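Local coordinates for protein carbohydrate kinase, pfkB family (Enterococcus faecalis, PDB 3KTN) that probably phosphorylates a sugar acid, as a putative 2-keto-3-deoxygluconate kinase of the magnesium-binding PfkB (ribokinase-like) carbohydrate kinase family, at residues Phe8-Leu13 with Gln106-Ser111. Numbering follows the deposited sequence.
Sequences FGEVML and QNRHQS. With SO4 (sulfate ion), chain B.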
loop_
_atom_site.group_PDB
_atom_site.type_symbol
_atom_site.label_atom_id
_atom_site.label_comp_id
_atom_site.label_asym_id
_atom_site.label_seq_id
_atom_site.Cartn_x
_atom_site.Cartn_y
_atom_site.Cartn_z
ATOM N N PHE A 8 -31.809 15.129 4.534
ATOM C CA PHE A 8 -31.685 15.102 5.982
ATOM C C PHE A 8 -31.276 13.679 6.287
ATOM O O PHE A 8 -32.045 12.746 6.049
ATOM C CB PHE A 8 -33.030 15.413 6.650
ATOM C CG PHE A 8 -32.993 15.322 8.148
ATOM C CD1 PHE A 8 -32.269 16.244 8.897
ATOM C CD2 PHE A 8 -33.662 14.302 8.811
ATOM C CE1 PHE A 8 -32.212 16.149 10.288
ATOM C CE2 PHE A 8 -33.611 14.197 10.203
ATOM C CZ PHE A 8 -32.884 15.123 10.944
ATOM N N GLY A 9 -30.068 13.501 6.807
ATOM C CA GLY A 9 -29.626 12.153 7.076
ATOM C C GLY A 9 -28.373 11.966 7.898
ATOM O O GLY A 9 -27.878 12.876 8.564
ATOM N N GLU A 10 -27.855 10.751 7.804
ATOM C CA GLU A 10 -26.694 10.308 8.551
ATOM C C GLU A 10 -25.414 10.112 7.736
ATOM O O GLU A 10 -25.452 9.693 6.578
ATOM C CB GLU A 10 -27.072 8.993 9.222
ATOM C CG GLU A 10 -25.994 8.286 9.996
ATOM C CD GLU A 10 -26.325 6.812 10.147
ATOM O OE1 GLU A 10 -26.120 6.251 11.244
ATOM O OE2 GLU A 10 -26.792 6.211 9.154
ATOM N N VAL A 11 -24.285 10.431 8.360
ATOM C CA VAL A 11 -22.971 10.238 7.754
ATOM C C VAL A 11 -22.350 9.098 8.548
ATOM O O VAL A 11 -22.371 9.119 9.777
ATOM C CB VAL A 11 -22.040 11.454 7.924
ATOM C CG1 VAL A 11 -20.615 11.066 7.526
ATOM C CG2 VAL A 11 -22.518 12.614 7.068
HETATM N N MSE A 12 -21.814 8.103 7.851
HETATM C CA MSE A 12 -21.167 6.969 8.513
HETATM C C MSE A 12 -19.769 6.725 7.949
HETATM O O MSE A 12 -19.474 7.076 6.807
HETATM C CB MSE A 12 -21.972 5.680 8.315
HETATM C CG MSE A 12 -23.168 5.498 9.233
HETATM SE SE MSE A 12 -23.785 3.655 9.161
HETATM C CE MSE A 12 -22.829 2.945 10.676
ATOM N N LEU A 13 -18.928 6.105 8.765
ATOM C CA LEU A 13 -17.579 5.744 8.358
ATOM C C LEU A 13 -17.660 4.312 7.851
ATOM O O LEU A 13 -18.243 3.463 8.515
ATOM C CB LEU A 13 -16.623 5.750 9.553
ATOM C CG LEU A 13 -15.928 7.000 10.084
ATOM C CD1 LEU A 13 -16.803 8.208 9.948
ATOM C CD2 LEU A 13 -15.543 6.756 11.540
ATOM N N GLN A 106 -21.034 -0.920 13.822
ATOM C CA GLN A 106 -20.519 -0.542 15.134
ATOM C C GLN A 106 -21.625 0.349 15.708
ATOM O O GLN A 106 -22.683 0.462 15.095
ATOM C CB GLN A 106 -19.215 0.237 14.992
ATOM C CG GLN A 106 -18.000 -0.645 14.757
ATOM C CD GLN A 106 -17.334 -1.079 16.051
ATOM O OE1 GLN A 106 -17.781 -2.024 16.712
ATOM N NE2 GLN A 106 -16.257 -0.375 16.429
ATOM N N ASN A 107 -21.395 0.974 16.859
ATOM C CA ASN A 107 -22.419 1.827 17.457
ATOM C C ASN A 107 -22.877 2.904 16.495
ATOM O O ASN A 107 -22.073 3.657 15.942
ATOM C CB ASN A 107 -21.919 2.494 18.739
ATOM C CG ASN A 107 -22.981 3.377 19.381
ATOM O OD1 ASN A 107 -23.346 4.422 18.841
ATOM N ND2 ASN A 107 -23.493 2.947 20.528
ATOM N N ARG A 108 -24.186 2.990 16.321
ATOM C CA ARG A 108 -24.760 3.961 15.409
ATOM C C ARG A 108 -25.650 5.000 16.096
ATOM O O ARG A 108 -25.659 6.163 15.707
ATOM C CB ARG A 108 -25.554 3.203 14.360
ATOM C CG ARG A 108 -25.727 3.901 13.044
ATOM C CD ARG A 108 -26.204 2.877 12.033
ATOM N NE ARG A 108 -26.643 3.493 10.792
ATOM C CZ ARG A 108 -27.202 2.818 9.798
ATOM N NH1 ARG A 108 -27.389 1.505 9.906
ATOM N NH2 ARG A 108 -27.568 3.454 8.698
ATOM N N HIS A 109 -26.380 4.593 17.130
ATOM C CA HIS A 109 -27.290 5.518 17.803
ATOM C C HIS A 109 -26.666 6.601 18.678
ATOM O O HIS A 109 -27.305 7.618 18.939
ATOM C CB HIS A 109 -28.345 4.738 18.603
ATOM C CG HIS A 109 -27.787 3.918 19.724
ATOM N ND1 HIS A 109 -27.359 4.472 20.912
ATOM C CD2 HIS A 109 -27.609 2.582 19.847
ATOM C CE1 HIS A 109 -26.946 3.512 21.720
ATOM N NE2 HIS A 109 -27.087 2.354 21.098
ATOM N N GLN A 110 -25.428 6.405 19.122
ATOM C CA GLN A 110 -24.765 7.406 19.955
ATOM C C GLN A 110 -23.992 8.423 19.109
ATOM O O GLN A 110 -23.146 9.149 19.623
ATOM C CB GLN A 110 -23.793 6.738 20.929
ATOM C CG GLN A 110 -24.382 5.614 21.761
ATOM C CD GLN A 110 -25.429 6.095 22.738
ATOM O OE1 GLN A 110 -26.511 6.538 22.342
ATOM N NE2 GLN A 110 -25.115 6.015 24.028
ATOM N N SER A 111 -24.286 8.481 17.816
ATOM C CA SER A 111 -23.595 9.410 16.923
ATOM C C SER A 111 -24.093 10.846 17.064
ATOM O O SER A 111 -25.132 11.105 17.677
ATOM C CB SER A 111 -23.772 8.974 15.469
ATOM O OG SER A 111 -25.129 9.094 15.061
HETATM S S SO4 B . -28.545 0.853 6.425
HETATM O O1 SO4 B . -29.582 -0.163 6.686
HETATM O O2 SO4 B . -28.344 0.987 4.975
HETATM O O3 SO4 B . -28.969 2.150 6.983
HETATM O O4 SO4 B . -27.297 0.431 7.083
#
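With CG trans to the backbone N in both residues (chi1 176° in Glu-10, -155° in Arg-108), the two side chains reach for each other almost fully extended and meet at about a right angle. The carboxylate and guanidinium then lie nearly coplanar, 7° apart, in a side-on salt bridge: Arg-108 NE donates its N-H to Glu-10 OE1 at 2.8 Å, and Arg-108 NH2 donates to Glu-10 OE2 at 2.9 Å, each on a syn lone pair. Selenomethionine Met-12 bends at chi3 and lays SE over one guanidinium face, 3.3 Å from Arg-108 NE, while its CE rests on Arg-108 CD. Farther round the edge is a sulfate, probably from the crystallisation liquor: sulfate O3 accepts from Arg-108 NH2 (2.6 Å) and sulfate O4 from Arg-108 NH1 (3.0 Å); Arg-171 NE also hydrogen-bonds to the ion. The buried carboxylate thus fixes an arginine that presents its outer nitrogens to an anion, consistent with a place in the substrate pocket. Ser-111 OG donates to Arg-108 O within a type I turn. The site joins the link between strands 4-8 and 12-16 to the loop after strand 101-105; Ile-138 of helix 138-142 touches both Glu-10 and Arg-108, and Phe-90 of strand 88-93 packs on Met-12.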